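Side-chain contacts in ferritin light chain (Trichoplusia ni, PDB 1Z6O), which probably facilitates nucleation of the iron core in a ferritin shell of 12 light and 12 heavy chains that stores iron in soluble form: residues L154-P157 / E158-Q161; Q42-A45 / K46-E50. All blocks are in the same frame, centred on the assembly; numbering follows the deposited sequence.

Contact 1 (L154-P157 / E158-Q161). With CA (calcium ion), chain Z.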
loop_
_atom_site.group_PDB
_atom_site.type_symbol
_atom_site.label_atom_id
_atom_site.label_comp_id
_atom_site.label_asym_id
_atom_site.label_seq_id
_atom_site.Cartn_x
_atom_site.Cartn_y
_atom_site.Cartn_z
ATOM N N LEU A 154 6.603 56.043 -30.044
ATOM C CA LEU A 154 5.964 54.865 -29.482
ATOM C C LEU A 154 6.970 53.733 -29.321
ATOM O O LEU A 154 7.640 53.348 -30.279
ATOM C CB LEU A 154 4.812 54.409 -30.391
ATOM C CG LEU A 154 4.199 53.017 -30.152
ATOM C CD1 LEU A 154 3.621 52.925 -28.760
ATOM C CD2 LEU A 154 3.113 52.764 -31.191
ATOM N N HIS A 155 7.103 53.232 -28.099
ATOM C CA HIS A 155 7.963 52.083 -27.849
ATOM C C HIS A 155 7.197 51.249 -26.831
ATOM O O HIS A 155 7.104 51.623 -25.659
ATOM C CB HIS A 155 9.327 52.475 -27.275
ATOM C CG HIS A 155 10.277 51.320 -27.187
ATOM N ND1 HIS A 155 10.744 50.660 -28.306
ATOM C CD2 HIS A 155 10.797 50.665 -26.120
ATOM C CE1 HIS A 155 11.511 49.649 -27.931
ATOM N NE2 HIS A 155 11.559 49.627 -26.610
ATOM N N ASP A 156 6.621 50.135 -27.279
ATOM C CA ASP A 156 5.856 49.293 -26.361
ATOM C C ASP A 156 6.345 47.850 -26.403
ATOM O O ASP A 156 5.840 47.017 -27.159
ATOM C CB ASP A 156 4.365 49.355 -26.683
ATOM C CG ASP A 156 3.520 48.934 -25.497
ATOM O OD1 ASP A 156 3.722 47.799 -25.008
ATOM O OD2 ASP A 156 2.679 49.736 -25.034
ATOM N N PRO A 157 7.354 47.545 -25.587
ATOM C CA PRO A 157 7.896 46.186 -25.559
ATOM C C PRO A 157 6.971 45.176 -24.889
ATOM O O PRO A 157 7.207 43.974 -24.986
ATOM C CB PRO A 157 9.237 46.355 -24.836
ATOM C CG PRO A 157 8.990 47.516 -23.916
ATOM C CD PRO A 157 8.141 48.468 -24.742
ATOM N N GLU A 158 5.923 45.651 -24.216
ATOM C CA GLU A 158 4.979 44.722 -23.589
ATOM C C GLU A 158 4.196 44.059 -24.724
ATOM O O GLU A 158 4.019 42.838 -24.738
ATOM C CB GLU A 158 4.029 45.456 -22.635
ATOM C CG GLU A 158 3.233 44.514 -21.707
ATOM C CD GLU A 158 2.061 43.794 -22.391
ATOM O OE1 GLU A 158 1.794 42.625 -22.017
ATOM O OE2 GLU A 158 1.393 44.384 -23.277
ATOM N N ILE A 159 3.736 44.858 -25.681
ATOM C CA ILE A 159 3.022 44.302 -26.836
ATOM C C ILE A 159 3.989 43.428 -27.648
ATOM O O ILE A 159 3.624 42.351 -28.123
ATOM C CB ILE A 159 2.478 45.417 -27.771
ATOM C CG1 ILE A 159 1.373 46.210 -27.060
ATOM C CG2 ILE A 159 1.954 44.794 -29.079
ATOM C CD1 ILE A 159 0.182 45.347 -26.583
ATOM N N ALA A 160 5.228 43.886 -27.812
ATOM C CA ALA A 160 6.207 43.100 -28.568
ATOM C C ALA A 160 6.442 41.715 -27.946
ATOM O O ALA A 160 6.423 40.702 -28.648
ATOM C CB ALA A 160 7.536 43.865 -28.671
ATOM N N GLN A 161 6.659 41.669 -26.632
ATOM C CA GLN A 161 6.910 40.392 -25.952
ATOM C C GLN A 161 5.656 39.512 -25.982
ATOM O O GLN A 161 5.755 38.290 -26.115
ATOM C CB GLN A 161 7.361 40.638 -24.499
ATOM C CG GLN A 161 7.369 39.376 -23.615
ATOM C CD GLN A 161 8.571 38.435 -23.823
ATOM O OE1 GLN A 161 9.277 38.469 -24.846
ATOM N NE2 GLN A 161 8.790 37.570 -22.840
HETATM CA CA CA Z . 11.408 38.312 -26.200
#
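Asp-156 caps the first turn of helix 157-190, serving as its N-cap residue, and the evidence is one straight and one weak bond from backbone N-H groups to one carboxylate oxygen. The stronger capping bond runs from Ile-159 N to Asp-156 OD1 at 3.0 Å with an N-H...O angle of 162°; the donor comes in on the anti side, 30° out of the carboxylate plane. Glu-158 N also reaches Asp-156 OD1, but at 3.2 Å its bend makes this a weak bond. With chi1 at -159°, the carboxylate swings beside the backbone carbonyl carbon of Asp-156 and reaches forward to the N-H groups of the first turn.

Two main-chain bonds start the helical ladder: Ala-160 N to Asp-156 O, and Gln-161 N to Pro-157 O at 2.9 Å. Pro-157, lacking an N-H, fills the first helical position, where no donor is needed.

Ile-159 CG1 packs against the carboxylate, 3.5 Å from Asp-156 OD1, the two side chains crossing at a slant; Val-37 and Leu-41 of helix 37-61 are apolar neighbours of Ile-159. Asp-156 OD1 and Glu-158 OE2 are 4.5 Å apart, yet Arg-97 forms salt bridges with Asp-156 OD2 and Glu-158 OE2, which would offset the like charges, and His-93 also bonds Glu-158 OE2.

The metal contact belongs to Gln-161. Glu-164 and the Gln-161 and Glu-164 residues of two further copies of this protein bind the same calcium ion, while Glu-169 of the second subunit takes the amide nitrogen. A bend at chi2 turns the amide so that Gln-161 OE1 sits 2.5 Å from the calcium ion.

Contact 2 (Q42-A45 / K46-E50)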
loop_
_atom_site.group_PDB
_atom_site.type_symbol
_atom_site.label_atom_id
_atom_site.label_comp_id
_atom_site.label_asym_id
_atom_site.label_seq_id
_atom_site.Cartn_x
_atom_site.Cartn_y
_atom_site.Cartn_z
ATOM N N GLN A 42 -6.606 45.427 -31.935
ATOM C CA GLN A 42 -8.043 45.169 -32.016
ATOM C C GLN A 42 -8.381 44.511 -33.354
ATOM O O GLN A 42 -9.173 43.567 -33.407
ATOM C CB GLN A 42 -8.837 46.472 -31.888
ATOM C CG GLN A 42 -8.766 47.105 -30.501
ATOM C CD GLN A 42 -9.480 48.443 -30.462
ATOM O OE1 GLN A 42 -10.594 48.564 -30.948
ATOM N NE2 GLN A 42 -8.846 49.443 -29.873
ATOM N N ALA A 43 -7.799 45.013 -34.441
ATOM C CA ALA A 43 -8.063 44.429 -35.760
ATOM C C ALA A 43 -7.498 43.001 -35.851
ATOM O O ALA A 43 -7.968 42.193 -36.649
ATOM C CB ALA A 43 -7.448 45.315 -36.878
ATOM N N TYR A 44 -6.486 42.696 -35.044
ATOM C CA TYR A 44 -5.883 41.356 -35.051
ATOM C C TYR A 44 -6.855 40.361 -34.395
ATOM O O TYR A 44 -6.942 39.204 -34.811
ATOM C CB TYR A 44 -4.539 41.382 -34.300
ATOM C CG TYR A 44 -3.611 40.213 -34.618
ATOM C CD1 TYR A 44 -3.508 39.704 -35.921
ATOM C CD2 TYR A 44 -2.777 39.680 -33.638
ATOM C CE1 TYR A 44 -2.578 38.695 -36.237
ATOM C CE2 TYR A 44 -1.848 38.670 -33.939
ATOM C CZ TYR A 44 -1.754 38.188 -35.239
ATOM O OH TYR A 44 -0.825 37.202 -35.533
ATOM N N ALA A 45 -7.587 40.806 -33.372
ATOM C CA ALA A 45 -8.580 39.931 -32.739
ATOM C C ALA A 45 -9.662 39.646 -33.785
ATOM O O ALA A 45 -10.158 38.528 -33.907
ATOM C CB ALA A 45 -9.213 40.622 -31.522
ATOM N N LYS A 46 -10.023 40.674 -34.541
ATOM C CA LYS A 46 -11.049 40.541 -35.569
ATOM C C LYS A 46 -10.619 39.570 -36.671
ATOM O O LYS A 46 -11.434 38.788 -37.174
ATOM C CB LYS A 46 -11.350 41.922 -36.159
ATOM C CG LYS A 46 -12.353 41.925 -37.303
ATOM C CD LYS A 46 -12.525 43.346 -37.833
ATOM C CE LYS A 46 -13.203 43.357 -39.186
ATOM N NZ LYS A 46 -13.356 44.747 -39.685
ATOM N N LEU A 47 -9.348 39.621 -37.055
ATOM C CA LEU A 47 -8.850 38.706 -38.088
ATOM C C LEU A 47 -8.914 37.259 -37.574
ATOM O O LEU A 47 -9.317 36.352 -38.307
ATOM C CB LEU A 47 -7.404 39.064 -38.473
ATOM C CG LEU A 47 -6.718 38.182 -39.533
ATOM C CD1 LEU A 47 -7.521 38.185 -40.841
ATOM C CD2 LEU A 47 -5.299 38.715 -39.778
ATOM N N HIS A 48 -8.525 37.035 -36.319
ATOM C CA HIS A 48 -8.588 35.676 -35.774
ATOM C C HIS A 48 -10.035 35.203 -35.699
ATOM O O HIS A 48 -10.326 34.040 -35.950
ATOM C CB HIS A 48 -7.972 35.594 -34.368
ATOM C CG HIS A 48 -6.476 35.491 -34.368
ATOM N ND1 HIS A 48 -5.651 36.594 -34.456
ATOM C CD2 HIS A 48 -5.658 34.410 -34.309
ATOM C CE1 HIS A 48 -4.388 36.196 -34.450
ATOM N NE2 HIS A 48 -4.366 34.876 -34.362
ATOM N N LEU A 49 -10.940 36.105 -35.342
ATOM C CA LEU A 49 -12.353 35.737 -35.230
ATOM C C LEU A 49 -12.892 35.280 -36.586
ATOM O O LEU A 49 -13.543 34.236 -36.697
ATOM C CB LEU A 49 -13.154 36.944 -34.715
ATOM C CG LEU A 49 -14.677 36.788 -34.619
ATOM C CD1 LEU A 49 -15.035 35.584 -33.725
ATOM C CD2 LEU A 49 -15.265 38.086 -34.045
ATOM N N GLU A 50 -12.620 36.066 -37.621
ATOM C CA GLU A 50 -13.071 35.729 -38.966
ATOM C C GLU A 50 -12.447 34.419 -39.427
ATOM O O GLU A 50 -13.134 33.555 -39.974
ATOM C CB GLU A 50 -12.698 36.853 -39.951
ATOM C CG GLU A 50 -13.382 38.173 -39.592
ATOM C CD GLU A 50 -12.841 39.381 -40.358
ATOM O OE1 GLU A 50 -11.674 39.338 -40.821
ATOM O OE2 GLU A 50 -13.583 40.385 -40.470
#
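Tyr-44 and His-48, one turn apart on helix 37-61 of the ferritin four-helix bundle, form a T-shaped (edge-to-face) pair. The ring planes stand at 81° and the centroids are 4.5 Å apart, with the imidazole giving its edge to the phenol face. The touching atom is His-48 CE1, which lies over one face, displaced toward the rim, and is nearest to Tyr-44 CZ at 3.4 Å.

What fixes the imidazole's rotation is a second link to the same residue. His-48 ND1 donates to Tyr-44 O at 2.9 Å with an N-H...O angle of 166°, and the acceptor lies in the imidazole plane. Seen from the carbonyl, this donor stands above the plane rather than on a lone pair. The usual helical bond from His-48 N reaches Tyr-44 O at 3.1 Å from the opposite face, so one buried oxygen is gripped by two donors of one residue. A chi1 of -81° keeps the imidazole beside its own backbone N and directs ND1 back along the helix.

Tyr-44 takes the other course: its CG stands opposite the backbone N, and the phenol extends into the bundle, where its hydroxyl bonds Leu-136 O of helix 122-148. Phe-167 of helix 157-190 meets both rings, and Ile-90 of helix 70-96 touches His-48. Leu-47 meets the phenol at its edge, near the ring plane, while His-48 CE1 lies over a face; the apolar contact is between Leu-47 CD2 and Tyr-44 CD1, at 4.4 Å.

Overall arrangement
Contact 1 joins a loop to the start of helix 157-190, while contact 2 lies within helix 37-61; their centres are 19 Å apart, and their nearest atoms are about 8 Å apart without touching. The centre of contact 2 lies about 6 Å from the centre of the chain, among the bundle side chains, whereas that of contact 1 is about 18 Å from it, where copies of the light chain meet around bound metal. There the side chain of Gln-161 also comes within about 4 Å of an iron(III) ion. Helix 37-61 connects the two regions: its Leu-41 packs on Ile-159 of contact 1, one residue before contact 2 starts.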